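Fructooligosaccharide ABC transporter substrate-binding protein FusA (Streptococcus pneumoniae, PDB 5G5Y) binds short- and long-chain fructooligosaccharides, preferring tetrasaccharides and larger, and delivers them to the FusBC-MsmK ABC transporter for import. Local coordinates at residues 180-185 with 240-245; 147-152 with 165-170; 56-61 with 313-318; 32-37 with 323-328; 136-141 with 402-407. All blocks are in the same frame, centred on the assembly; numbering follows the deposited sequence.

Contact 1 of 5, residues 180-185 with 240-245; sequences EIPFSF and KGLIDK. With CA (calcium ion), chain C.
D244 and S184 meet side chain to side chain: S184 OG donates to D244 OD2 at 2.7 Å, reaching the carboxylate on its anti side and 19° out of its plane. The carboxylate stands there because CG of D244 lies anti to the backbone N (chi1 -163°), and a salt bridge from K258 to the same OD2 gives this buried oxygen a second partner. Beside the pair, the CG2 branch of I181 comes against CB of D244 at 3.4 Å, the two side chains running aslant. The backbones are joined by a single beta bridge, F183 with I243: D244 N donates to F183 O at 2.9 Å, while the bond from F183 N to L242 O is weak. Strand 181-183 is an outermost strand of its mixed sheet, next to strand 264-269, and the bridge brings the loop that follows helix 225-239 to its outer side. F183 and I243 extend side by side in the same direction, whereas F185 crosses I243, CE2 lying 3.7 Å from CG2. P182 sets CB over L242 O at 3.2 Å. Just before the strand, E180 grips a calcium ion with both carboxylate oxygens, together with D171, N173, N175, D179 and the backbone O of E177.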
# COMPACT_ATOMS: atom_id res chain seq x y z
N GLU A 180 -11.68 29.77 6.58
CA GLU A 180 -11.39 28.84 5.49
C GLU A 180 -9.86 28.59 5.41
O GLU A 180 -9.06 29.55 5.43
CB GLU A 180 -11.92 29.38 4.16
CG GLU A 180 -13.43 29.33 3.96
CD GLU A 180 -14.23 30.50 4.57
OE1 GLU A 180 -13.62 31.41 5.17
OE2 GLU A 180 -15.49 30.52 4.43
N ILE A 181 -9.47 27.32 5.39
CA ILE A 181 -8.08 26.91 5.22
C ILE A 181 -8.02 26.45 3.76
O ILE A 181 -8.54 25.39 3.44
CB ILE A 181 -7.69 25.76 6.16
CG1 ILE A 181 -7.93 26.18 7.63
CG2 ILE A 181 -6.22 25.38 5.96
CD1 ILE A 181 -7.73 25.08 8.64
N PRO A 182 -7.45 27.27 2.87
CA PRO A 182 -7.55 26.90 1.46
C PRO A 182 -6.93 25.57 1.07
O PRO A 182 -7.53 24.82 0.28
CB PRO A 182 -6.85 28.06 0.76
CG PRO A 182 -7.07 29.22 1.73
CD PRO A 182 -6.86 28.61 3.04
N PHE A 183 -5.72 25.30 1.59
CA PHE A 183 -4.89 24.14 1.16
C PHE A 183 -4.23 23.51 2.38
O PHE A 183 -3.57 24.20 3.15
CB PHE A 183 -3.84 24.68 0.18
CG PHE A 183 -3.06 23.64 -0.57
CD1 PHE A 183 -3.54 23.14 -1.78
CD2 PHE A 183 -1.77 23.28 -0.17
CE1 PHE A 183 -2.79 22.24 -2.53
CE2 PHE A 183 -1.03 22.37 -0.93
CZ PHE A 183 -1.54 21.86 -2.09
N SER A 184 -4.42 22.21 2.59
CA SER A 184 -3.83 21.52 3.72
C SER A 184 -3.35 20.13 3.34
O SER A 184 -3.75 19.58 2.33
CB SER A 184 -4.81 21.41 4.89
OG SER A 184 -4.09 21.14 6.07
N PHE A 185 -2.46 19.62 4.17
CA PHE A 185 -1.82 18.33 3.99
C PHE A 185 -1.11 18.01 5.25
O PHE A 185 -0.97 18.87 6.16
CB PHE A 185 -0.83 18.40 2.81
CG PHE A 185 0.14 19.56 2.90
CD1 PHE A 185 1.32 19.45 3.65
CD2 PHE A 185 -0.14 20.74 2.27
CE1 PHE A 185 2.22 20.54 3.73
CE2 PHE A 185 0.76 21.83 2.33
CZ PHE A 185 1.94 21.72 3.06
N LYS A 240 1.29 33.35 -0.70
CA LYS A 240 -0.06 33.91 -0.78
C LYS A 240 -0.97 33.66 0.42
O LYS A 240 -2.13 33.99 0.37
CB LYS A 240 -0.72 33.45 -2.06
CG LYS A 240 0.01 34.00 -3.28
CD LYS A 240 -0.50 33.37 -4.55
CE LYS A 240 0.45 33.58 -5.72
NZ LYS A 240 0.25 34.93 -6.31
N GLY A 241 -0.44 33.06 1.49
CA GLY A 241 -1.23 32.73 2.69
C GLY A 241 -2.29 31.67 2.47
O GLY A 241 -3.34 31.67 3.12
N LEU A 242 -2.04 30.75 1.54
CA LEU A 242 -3.07 29.78 1.17
C LEU A 242 -2.92 28.45 1.88
O LEU A 242 -3.86 27.64 1.86
CB LEU A 242 -3.06 29.61 -0.35
CG LEU A 242 -3.31 30.87 -1.18
CD1 LEU A 242 -3.10 30.63 -2.68
CD2 LEU A 242 -4.71 31.44 -0.91
N ILE A 243 -1.77 28.20 2.53
CA ILE A 243 -1.51 26.94 3.20
C ILE A 243 -1.89 27.02 4.66
O ILE A 243 -1.62 28.02 5.33
CB ILE A 243 -0.02 26.48 3.06
CG1 ILE A 243 0.37 26.35 1.58
CG2 ILE A 243 0.19 25.15 3.78
CD1 ILE A 243 1.80 25.85 1.32
N ASP A 244 -2.55 25.97 5.14
CA ASP A 244 -2.76 25.70 6.55
C ASP A 244 -1.53 26.07 7.39
O ASP A 244 -0.46 25.49 7.21
CB ASP A 244 -3.12 24.19 6.72
CG ASP A 244 -3.75 23.86 8.05
OD1 ASP A 244 -3.48 24.58 9.03
OD2 ASP A 244 -4.49 22.83 8.15
N LYS A 245 -1.68 27.02 8.33
CA LYS A 245 -0.51 27.40 9.18
C LYS A 245 0.10 26.25 10.01
O LYS A 245 1.24 26.36 10.45
CB LYS A 245 -0.78 28.65 10.04
CG LYS A 245 -2.15 28.73 10.71
CD LYS A 245 -2.12 29.52 12.02
CE LYS A 245 -3.37 29.25 12.85
NZ LYS A 245 -3.32 27.92 13.53
CA CA C . -15.77 31.81 6.62

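Contact 2 of 5, residues 147-152 with 165-170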
# COMPACT_ATOMS: atom_id res chain seq x y z
N LYS A 147 -19.34 26.18 -5.77
CA LYS A 147 -20.73 26.57 -6.15
C LYS A 147 -21.14 27.91 -5.53
O LYS A 147 -21.59 28.80 -6.23
CB LYS A 147 -21.74 25.49 -5.71
N LYS A 148 -20.98 28.03 -4.21
CA LYS A 148 -21.27 29.26 -3.50
C LYS A 148 -20.57 30.48 -4.12
O LYS A 148 -21.21 31.50 -4.31
CB LYS A 148 -20.89 29.14 -2.04
CG LYS A 148 -21.26 30.34 -1.17
CD LYS A 148 -22.74 30.40 -0.86
CE LYS A 148 -23.03 31.46 0.20
NZ LYS A 148 -24.49 31.75 0.31
N LEU A 149 -19.28 30.36 -4.46
CA LEU A 149 -18.54 31.47 -5.08
C LEU A 149 -18.71 31.54 -6.59
O LEU A 149 -18.19 32.44 -7.23
CB LEU A 149 -17.04 31.37 -4.73
CG LEU A 149 -16.72 31.33 -3.24
CD1 LEU A 149 -15.30 30.84 -2.98
CD2 LEU A 149 -16.94 32.69 -2.58
N GLY A 150 -19.44 30.60 -7.18
CA GLY A 150 -19.66 30.60 -8.62
C GLY A 150 -18.40 30.41 -9.43
O GLY A 150 -18.21 31.07 -10.45
N LEU A 151 -17.52 29.51 -8.97
CA LEU A 151 -16.25 29.21 -9.63
C LEU A 151 -16.31 27.86 -10.36
O LEU A 151 -16.95 26.94 -9.88
CB LEU A 151 -15.13 29.16 -8.58
CG LEU A 151 -14.98 30.43 -7.73
CD1 LEU A 151 -13.98 30.20 -6.62
CD2 LEU A 151 -14.56 31.63 -8.56
N GLU A 152 -15.63 27.77 -11.49
CA GLU A 152 -15.47 26.52 -12.22
C GLU A 152 -14.40 25.68 -11.50
O GLU A 152 -13.49 26.22 -10.88
CB GLU A 152 -14.97 26.79 -13.64
CG GLU A 152 -15.74 27.84 -14.46
CD GLU A 152 -17.23 27.54 -14.57
OE1 GLU A 152 -17.59 26.36 -14.79
OE2 GLU A 152 -18.04 28.49 -14.45
N GLU A 165 -7.34 31.47 -3.59
CA GLU A 165 -7.45 32.89 -3.14
C GLU A 165 -8.89 33.30 -2.88
O GLU A 165 -9.17 33.97 -1.89
CB GLU A 165 -6.81 33.80 -4.15
CG GLU A 165 -5.31 33.63 -4.11
CD GLU A 165 -4.58 34.54 -5.06
OE1 GLU A 165 -4.96 34.59 -6.25
OE2 GLU A 165 -3.60 35.15 -4.61
N ALA A 166 -9.79 32.84 -3.75
CA ALA A 166 -11.25 33.03 -3.55
C ALA A 166 -11.76 32.30 -2.30
O ALA A 166 -12.54 32.86 -1.52
CB ALA A 166 -12.02 32.61 -4.79
N PHE A 167 -11.29 31.07 -2.07
CA PHE A 167 -11.56 30.38 -0.80
C PHE A 167 -11.01 31.16 0.40
O PHE A 167 -11.63 31.20 1.46
CB PHE A 167 -10.92 28.98 -0.74
CG PHE A 167 -11.51 27.95 -1.68
CD1 PHE A 167 -12.72 28.15 -2.37
CD2 PHE A 167 -10.87 26.73 -1.81
CE1 PHE A 167 -13.23 27.16 -3.20
CE2 PHE A 167 -11.38 25.74 -2.63
CZ PHE A 167 -12.57 25.94 -3.32
N LYS A 168 -9.81 31.72 0.26
CA LYS A 168 -9.19 32.45 1.38
C LYS A 168 -10.01 33.69 1.75
O LYS A 168 -10.27 33.91 2.92
CB LYS A 168 -7.75 32.86 1.04
CG LYS A 168 -6.91 33.37 2.21
CD LYS A 168 -5.65 34.04 1.69
CE LYS A 168 -5.04 35.02 2.66
NZ LYS A 168 -4.53 34.31 3.85
N ASN A 169 -10.37 34.48 0.75
CA ASN A 169 -10.92 35.84 0.94
C ASN A 169 -12.43 35.94 0.76
O ASN A 169 -13.01 36.96 1.10
CB ASN A 169 -10.30 36.79 -0.09
CG ASN A 169 -8.78 36.81 -0.03
OD1 ASN A 169 -8.19 36.77 1.04
ND2 ASN A 169 -8.13 36.87 -1.20
N GLY A 170 -13.05 34.92 0.17
CA GLY A 170 -14.46 35.01 -0.24
C GLY A 170 -15.49 34.53 0.76
O GLY A 170 -16.67 34.56 0.46
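L149 pushes its forked end into a hollow on the last turn of helix 157-169, bordered by A166, F167 and G170. Its two methyls divide the hollow between them. CD1 lies 3.8 Å from F167 CD1, meeting the phenyl ring at its edge and near its plane, and also rests on the backbone at A166 O; CD2 lies over the end of the helix, 3.6 Å from G170 O. G170 has no side chain, so CD2 comes right up to its backbone; beyond it the chain runs into the calcium-binding loop that starts at D171. The second bump is L151. Both leucine methyls approach A166 CB from the same side, L151 CD1 at 3.6 Å and L149 CD1 at 4.1 Å. Between the leucines G150, with positive phi, closes helix 143-148 in a Schellman motif and turns the chain, and L151 follows L149 onto A166. The side chains that meet are all apolar, though the L149 methyls also rest on two carbonyl oxygens, and the contact lies near the protein surface. From helix 143-148, L146 touches both L151 and F167 and W145 meets the F167 ring edge-to-face, while F167 also packs against I141 of strand 138-142.

Contact 3 of 5, residues 56-61 with 313-318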
# COMPACT_ATOMS: atom_id res chain seq x y z
N GLY A 56 15.15 -21.92 20.08
CA GLY A 56 15.02 -23.21 19.41
C GLY A 56 13.68 -23.88 19.65
O GLY A 56 13.48 -25.03 19.27
N ASP A 57 12.74 -23.14 20.25
CA ASP A 57 11.35 -23.57 20.36
C ASP A 57 10.61 -23.24 19.02
O ASP A 57 9.76 -22.34 18.98
CB ASP A 57 10.67 -22.83 21.53
CG ASP A 57 9.22 -23.25 21.75
OD1 ASP A 57 8.87 -24.44 21.51
OD2 ASP A 57 8.44 -22.38 22.18
N LEU A 58 10.95 -23.98 17.96
CA LEU A 58 10.43 -23.70 16.63
C LEU A 58 9.16 -24.52 16.39
O LEU A 58 9.07 -25.70 16.78
CB LEU A 58 11.45 -24.01 15.54
CG LEU A 58 12.74 -23.15 15.48
CD1 LEU A 58 13.68 -23.62 14.37
CD2 LEU A 58 12.40 -21.69 15.28
N PRO A 59 8.16 -23.89 15.72
CA PRO A 59 7.00 -24.63 15.26
C PRO A 59 7.33 -25.32 13.94
O PRO A 59 8.44 -25.18 13.45
CB PRO A 59 5.98 -23.50 15.05
CG PRO A 59 6.78 -22.37 14.57
CD PRO A 59 8.08 -22.47 15.35
N ASP A 60 6.36 -26.01 13.34
CA ASP A 60 6.55 -26.60 11.99
C ASP A 60 6.57 -25.50 10.91
O ASP A 60 7.22 -25.66 9.86
CB ASP A 60 5.45 -27.60 11.70
CG ASP A 60 5.56 -28.83 12.54
OD1 ASP A 60 6.70 -29.35 12.64
OD2 ASP A 60 4.51 -29.28 13.08
N ALA A 61 5.87 -24.39 11.18
CA ALA A 61 5.77 -23.24 10.26
C ALA A 61 5.34 -22.01 11.03
O ALA A 61 4.76 -22.12 12.11
CB ALA A 61 4.76 -23.52 9.17
N THR A 313 9.85 -24.12 8.81
CA THR A 313 11.08 -24.21 9.59
C THR A 313 11.86 -25.47 9.30
O THR A 313 11.32 -26.47 8.79
CB THR A 313 10.84 -24.19 11.10
OG1 THR A 313 10.17 -25.39 11.46
CG2 THR A 313 10.02 -23.01 11.49
N SER A 314 13.12 -25.43 9.72
CA SER A 314 14.01 -26.60 9.59
C SER A 314 13.65 -27.80 10.46
O SER A 314 14.28 -28.86 10.27
CB SER A 314 15.45 -26.20 9.92
OG SER A 314 15.51 -25.78 11.26
N VAL A 315 12.70 -27.67 11.40
CA VAL A 315 12.26 -28.80 12.26
C VAL A 315 11.04 -29.52 11.73
O VAL A 315 10.60 -30.49 12.33
CB VAL A 315 12.03 -28.41 13.75
CG1 VAL A 315 13.31 -27.85 14.36
CG2 VAL A 315 10.86 -27.45 13.95
N ASN A 316 10.46 -29.03 10.64
CA ASN A 316 9.27 -29.63 10.08
C ASN A 316 9.60 -30.97 9.43
O ASN A 316 10.46 -31.03 8.56
CB ASN A 316 8.71 -28.65 9.04
CG ASN A 316 7.37 -29.06 8.54
OD1 ASN A 316 7.10 -30.27 8.32
ND2 ASN A 316 6.49 -28.08 8.34
N LYS A 317 8.95 -32.04 9.87
CA LYS A 317 9.20 -33.40 9.35
C LYS A 317 8.07 -33.89 8.45
O LYS A 317 7.97 -35.09 8.16
CB LYS A 317 9.34 -34.40 10.52
CG LYS A 317 10.30 -34.01 11.64
CD LYS A 317 11.75 -34.16 11.23
CE LYS A 317 12.31 -35.54 11.56
NZ LYS A 317 13.76 -35.69 11.18
N ASN A 318 7.19 -32.98 8.01
CA ASN A 318 5.99 -33.33 7.28
C ASN A 318 5.83 -32.30 6.16
O ASN A 318 4.81 -31.60 6.08
CB ASN A 318 4.76 -33.23 8.19
CG ASN A 318 4.77 -34.22 9.30
OD1 ASN A 318 5.05 -33.88 10.46
ND2 ASN A 318 4.43 -35.45 8.99
O HOH W 1 6.86 -31.96 11.70
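T313 meets P59 and D60 with both its hydroxyl and its backbone. OG1 donates to P59 O at 2.6 Å, in the carbonyl plane, from a position between the backbone N and the carbonyl carbon (chi1 68°). T313 N donates to D60 O at 3.2 Å with an N-H...O angle of 165°. S314 adds only its OG, near CD1 of L58. V315 then turns CG2 back onto the facing chain, 3.8 Å from CB of L58 and 3.4 Å from P59 O. T313 to N316 form a type I beta turn that leads from strand 310-312 toward helix 319-329, while residues 56-61 lead from helix 45-55 into strand 61-63; the contact thus joins the loops flanking two neighbouring strands of one mixed sheet. N316 sends ND2 to D60 O at 2.9 Å. This donor and T313 N reach that oxygen from opposite faces of its carbonyl plane. OD1 of N316 accepts from N318 N in an Asx turn. At K317 and N318 a water takes the backbone N-H of K317 and donates to N318 OD1 and to D60 OD1, whereas D60 OD2 accepts from the backbone N of K6 in strand 3-10.

Contact 4 of 5, residues 32-37 with 323-328; sequences TGVHID and AKWIDA. With ZN (zinc ion), chain F; ZN (zinc ion), chain L.
The end of helix 23-32 and the start of strand 34-41 pass beside helix 319-329, with T32 and W325 the nearest residues at 6.8 Å between CA atoms. W325 supplies the largest share of the buried surface. Its first torsion (chi1 -171°) brings the end of the indole nearer the other segment. I36 covers one ring face: CD1 sits 4.2 Å from the centroid of the five-membered ring and 24° off its normal, a CH-pi contact displaced toward the rim. CB of V34 comes to CD1 of the indole at 4.0 Å, and T32 reaches the same carbon aslant. CG2 of T32 also approaches CB of A328. At the indole edge, in the ring plane, a water accepts from W325 NE1 at 2.9 Å, donates to V34 O, and is hydrogen-bonded to T32 OG1. That hydroxyl accepts from V34 N in an ST turn at the end of the helix, where G33 has positive phi, and is also hydrogen-bonded to L28 O. F7 of strand 3-10 meets W325 edge-to-face, so the indole packs against the sheet as well. H35 points away from the helix, and its ND1, together with E29, binds one zinc ion; D37 OD1 binds a second whose other ligands here are five waters. Apolar packing thus does most of the work across this contact, and its one polar link is indirect: the buried indole N-H is satisfied through a water that also ties together the turn between helix and strand.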
# COMPACT_ATOMS: atom_id res chain seq x y z
N THR A 32 -9.26 -30.58 5.10
CA THR A 32 -7.87 -31.01 4.96
C THR A 32 -7.52 -32.32 5.73
O THR A 32 -6.53 -32.99 5.39
CB THR A 32 -6.88 -29.93 5.43
OG1 THR A 32 -7.04 -29.73 6.85
CG2 THR A 32 -7.11 -28.61 4.65
N GLY A 33 -8.27 -32.63 6.78
CA GLY A 33 -7.90 -33.71 7.69
C GLY A 33 -6.69 -33.40 8.54
O GLY A 33 -6.07 -34.31 9.05
N VAL A 34 -6.36 -32.10 8.72
CA VAL A 34 -5.21 -31.72 9.48
C VAL A 34 -5.63 -30.82 10.65
O VAL A 34 -6.30 -29.82 10.47
CB VAL A 34 -4.14 -30.99 8.63
CG1 VAL A 34 -2.92 -30.68 9.47
CG2 VAL A 34 -3.72 -31.82 7.40
N HIS A 35 -5.23 -31.21 11.85
CA HIS A 35 -5.48 -30.42 13.05
C HIS A 35 -4.27 -29.54 13.28
O HIS A 35 -3.18 -30.06 13.38
CB HIS A 35 -5.66 -31.32 14.28
CG HIS A 35 -5.86 -30.53 15.53
ND1 HIS A 35 -7.09 -30.06 15.91
CD2 HIS A 35 -4.97 -30.03 16.42
CE1 HIS A 35 -6.96 -29.34 17.00
NE2 HIS A 35 -5.69 -29.30 17.33
N ILE A 36 -4.46 -28.23 13.29
CA ILE A 36 -3.40 -27.29 13.61
C ILE A 36 -3.41 -26.99 15.10
O ILE A 36 -4.44 -26.57 15.65
CB ILE A 36 -3.50 -25.97 12.83
CG1 ILE A 36 -3.61 -26.25 11.31
CG2 ILE A 36 -2.28 -25.09 13.11
CD1 ILE A 36 -2.43 -27.04 10.75
N ASP A 37 -2.27 -27.20 15.72
CA ASP A 37 -2.04 -26.79 17.08
C ASP A 37 -1.37 -25.41 17.02
O ASP A 37 -0.18 -25.30 16.69
CB ASP A 37 -1.17 -27.78 17.85
CG ASP A 37 -1.01 -27.36 19.29
OD1 ASP A 37 -1.88 -26.63 19.77
OD2 ASP A 37 -0.07 -27.79 19.96
N ALA A 323 2.97 -28.43 2.70
CA ALA A 323 2.81 -27.79 1.39
C ALA A 323 1.39 -27.90 0.86
O ALA A 323 0.85 -26.94 0.33
CB ALA A 323 3.79 -28.35 0.37
N LYS A 324 0.77 -29.08 1.03
CA LYS A 324 -0.62 -29.27 0.67
C LYS A 324 -1.60 -28.47 1.49
O LYS A 324 -2.59 -27.97 0.95
CB LYS A 324 -0.97 -30.79 0.66
CG LYS A 324 -0.25 -31.48 -0.50
CD LYS A 324 -0.47 -33.01 -0.57
CE LYS A 324 0.16 -33.50 -1.88
NZ LYS A 324 0.02 -34.98 -1.98
N TRP A 325 -1.36 -28.34 2.79
CA TRP A 325 -2.17 -27.48 3.65
C TRP A 325 -2.03 -26.03 3.16
O TRP A 325 -3.04 -25.33 3.00
CB TRP A 325 -1.72 -27.59 5.12
CG TRP A 325 -2.63 -26.91 6.05
CD1 TRP A 325 -3.66 -27.46 6.72
CD2 TRP A 325 -2.63 -25.50 6.39
NE1 TRP A 325 -4.31 -26.51 7.47
CE2 TRP A 325 -3.71 -25.29 7.27
CE3 TRP A 325 -1.85 -24.40 6.01
CZ2 TRP A 325 -4.02 -24.04 7.82
CZ3 TRP A 325 -2.17 -23.14 6.54
CH2 TRP A 325 -3.22 -22.97 7.45
N ILE A 326 -0.82 -25.60 2.89
CA ILE A 326 -0.60 -24.21 2.40
C ILE A 326 -1.30 -24.04 1.04
O ILE A 326 -2.00 -23.02 0.78
CB ILE A 326 0.88 -23.83 2.31
CG1 ILE A 326 1.51 -23.82 3.69
CG2 ILE A 326 1.07 -22.42 1.68
CD1 ILE A 326 3.02 -23.83 3.72
N ASP A 327 -1.16 -25.03 0.17
CA ASP A 327 -1.83 -24.91 -1.14
C ASP A 327 -3.37 -24.77 -1.09
O ASP A 327 -3.95 -24.04 -1.92
CB ASP A 327 -1.40 -25.99 -2.11
CG ASP A 327 -1.64 -25.58 -3.53
OD1 ASP A 327 -1.15 -24.48 -3.93
OD2 ASP A 327 -2.37 -26.32 -4.22
N ALA A 328 -4.03 -25.36 -0.08
CA ALA A 328 -5.46 -25.24 0.09
C ALA A 328 -5.82 -23.75 0.35
O ALA A 328 -6.92 -23.31 -0.00
CB ALA A 328 -5.92 -26.13 1.20
ZN ZN F . -8.88 -31.00 15.45
ZN ZN L . -1.91 -25.84 21.70
O HOH W 2 -6.65 -27.59 8.75
O HOH W 3 -0.82 -27.39 22.70
O HOH W 4 -1.61 -24.79 23.86
O HOH W 5 -4.06 -26.53 22.31
O HOH W 6 -3.33 -24.02 21.25
O HOH W 7 0.07 -24.87 21.57

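Contact 5 of 5, residues 136-141 with 402-407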
# COMPACT_ATOMS: atom_id res chain seq x y z
N ASN A 136 -1.89 7.20 -3.97
CA ASN A 136 -2.21 7.08 -2.55
C ASN A 136 -2.77 8.39 -1.97
O ASN A 136 -3.80 8.36 -1.27
CB ASN A 136 -1.03 6.52 -1.76
CG ASN A 136 0.19 7.46 -1.73
OD1 ASN A 136 0.56 8.06 -2.72
ND2 ASN A 136 0.81 7.54 -0.59
N ASP A 137 -2.14 9.51 -2.30
CA ASP A 137 -2.49 10.82 -1.76
C ASP A 137 -3.37 11.65 -2.70
O ASP A 137 -2.95 12.68 -3.22
CB ASP A 137 -1.24 11.60 -1.35
CG ASP A 137 -0.35 11.99 -2.52
OD1 ASP A 137 -0.16 11.18 -3.45
OD2 ASP A 137 0.17 13.14 -2.50
N MET A 138 -4.61 11.21 -2.88
CA MET A 138 -5.56 11.87 -3.77
C MET A 138 -5.88 13.27 -3.22
O MET A 138 -5.93 13.45 -2.00
CB MET A 138 -6.87 11.07 -3.89
CG MET A 138 -6.71 9.75 -4.54
SD MET A 138 -8.19 8.74 -4.69
CE MET A 138 -9.36 9.83 -5.48
N ALA A 139 -6.05 14.22 -4.14
CA ALA A 139 -6.44 15.61 -3.78
C ALA A 139 -7.97 15.71 -3.89
O ALA A 139 -8.56 15.17 -4.84
CB ALA A 139 -5.77 16.60 -4.69
N TRP A 140 -8.56 16.37 -2.90
CA TRP A 140 -10.00 16.53 -2.79
C TRP A 140 -10.30 18.01 -2.65
O TRP A 140 -9.51 18.75 -2.01
CB TRP A 140 -10.49 15.79 -1.55
CG TRP A 140 -10.09 14.36 -1.51
CD1 TRP A 140 -8.97 13.84 -0.96
CD2 TRP A 140 -10.83 13.25 -2.04
NE1 TRP A 140 -8.94 12.49 -1.14
CE2 TRP A 140 -10.08 12.10 -1.78
CE3 TRP A 140 -12.04 13.14 -2.72
CZ2 TRP A 140 -10.49 10.82 -2.17
CZ3 TRP A 140 -12.47 11.84 -3.10
CH2 TRP A 140 -11.69 10.72 -2.83
N ILE A 141 -11.42 18.45 -3.22
CA ILE A 141 -11.76 19.87 -3.21
C ILE A 141 -13.21 20.07 -2.71
O ILE A 141 -14.07 19.24 -2.99
CB ILE A 141 -11.53 20.51 -4.59
CG1 ILE A 141 -11.73 22.04 -4.56
CG2 ILE A 141 -12.37 19.85 -5.66
CD1 ILE A 141 -11.21 22.72 -5.80
N LYS A 402 -14.15 -0.71 -4.66
CA LYS A 402 -14.74 -0.50 -5.97
C LYS A 402 -14.91 0.99 -6.25
O LYS A 402 -14.60 1.46 -7.35
CB LYS A 402 -16.07 -1.23 -6.10
CG LYS A 402 -16.83 -1.01 -7.40
CD LYS A 402 -16.02 -1.42 -8.62
CE LYS A 402 -16.87 -1.45 -9.88
NZ LYS A 402 -16.01 -1.36 -11.10
N TRP A 403 -15.45 1.70 -5.28
CA TRP A 403 -15.64 3.16 -5.39
C TRP A 403 -14.31 3.86 -5.73
O TRP A 403 -14.24 4.61 -6.68
CB TRP A 403 -16.21 3.67 -4.10
CG TRP A 403 -16.38 5.15 -4.01
CD1 TRP A 403 -17.42 5.91 -4.53
CD2 TRP A 403 -15.53 6.06 -3.31
NE1 TRP A 403 -17.24 7.23 -4.17
CE2 TRP A 403 -16.08 7.34 -3.45
CE3 TRP A 403 -14.34 5.91 -2.59
CZ2 TRP A 403 -15.49 8.48 -2.86
CZ3 TRP A 403 -13.75 7.02 -2.04
CH2 TRP A 403 -14.32 8.30 -2.20
N ARG A 404 -13.26 3.56 -4.97
CA ARG A 404 -11.95 4.18 -5.16
C ARG A 404 -11.36 3.81 -6.52
O ARG A 404 -10.85 4.66 -7.22
CB ARG A 404 -10.98 3.85 -4.00
CG ARG A 404 -9.81 4.78 -3.92
CD ARG A 404 -8.86 4.41 -2.82
NE ARG A 404 -8.01 5.57 -2.53
CZ ARG A 404 -6.78 5.75 -3.02
NH1 ARG A 404 -6.18 4.84 -3.77
NH2 ARG A 404 -6.13 6.84 -2.71
N LEU A 405 -11.45 2.54 -6.91
CA LEU A 405 -10.96 2.09 -8.23
C LEU A 405 -11.58 2.84 -9.36
O LEU A 405 -10.90 3.20 -10.32
CB LEU A 405 -11.26 0.59 -8.48
CG LEU A 405 -10.32 -0.39 -7.86
CD1 LEU A 405 -10.77 -1.83 -8.16
CD2 LEU A 405 -8.92 -0.21 -8.41
N ASP A 406 -12.89 3.06 -9.27
CA ASP A 406 -13.58 3.76 -10.33
C ASP A 406 -13.13 5.24 -10.41
O ASP A 406 -12.94 5.73 -11.52
CB ASP A 406 -15.09 3.67 -10.13
CG ASP A 406 -15.66 2.26 -10.39
OD1 ASP A 406 -14.97 1.37 -10.95
OD2 ASP A 406 -16.84 2.08 -10.06
N LEU A 407 -12.89 5.90 -9.28
CA LEU A 407 -12.31 7.25 -9.30
C LEU A 407 -10.92 7.27 -9.95
O LEU A 407 -10.61 8.12 -10.78
CB LEU A 407 -12.19 7.84 -7.89
CG LEU A 407 -13.51 8.09 -7.12
CD1 LEU A 407 -13.26 8.64 -5.73
CD2 LEU A 407 -14.41 9.02 -7.89
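R404 and M138 join helix 399-412 to strand 138-142, an inner strand of the mixed sheet that also holds strands 181-183, 264-269 and 282-284, in this two-lobed solute-binding fold; the axes of residues 402-407 and 138-141 cross at 90°, 12.4 Å apart at their closest. R404 runs extended as far as NE (chi1 -162°), which carries the guanidinium over to the strand. M138 slides past it in the opposite direction and lays SD over one guanidinium face, 3.4 Å from NH2. N136 O lies at the guanidinium edge, near its plane. Outside the two segments, NE donates to the backbone O of W270, a substrate-binding residue whose ring also makes a cation-pi contact with R404, and NH1 donates to V135 O. N136 ND2 hydrogen-bonds to N191, which places the contact beside residues that bind the substrate. Because M138 bends at chi3 (53°), CE turns toward L407 and ends 4.1 Å from CD1. W140 and W403 approach from opposite directions, and W140 NE1 is bound to T269 O. CD1 of L407 lies over one face of the W403 ring, toward its rim, and the two indoles touch through their CH2 atoms, 3.6 Å apart.

Overall arrangement
The five contacts fall into two groups on opposite sides of the chain's centre. Contacts 3 and 4 are 15 Å apart between centres, at the sheet containing strands 3-10, 34-41, 61-63 and 310-312. Contacts 1, 2 and 5 lie on the other side; contacts 1 and 2, with centres 14 Å apart, touch through a probable hydrogen bond from K168 NZ to G241 O (3.0 Å) and lie beside the calcium site that E180 helps to form, G170 about 8 Å from the ion. Contact 5, 21 Å from contact 1 between centres, reaches the same sheet, meets contact 2 where F167 packs on I141, and lies closest to the substrate-binding residues N191 and W270. Along the chain, contact 5 alternates with contacts 3 and 4.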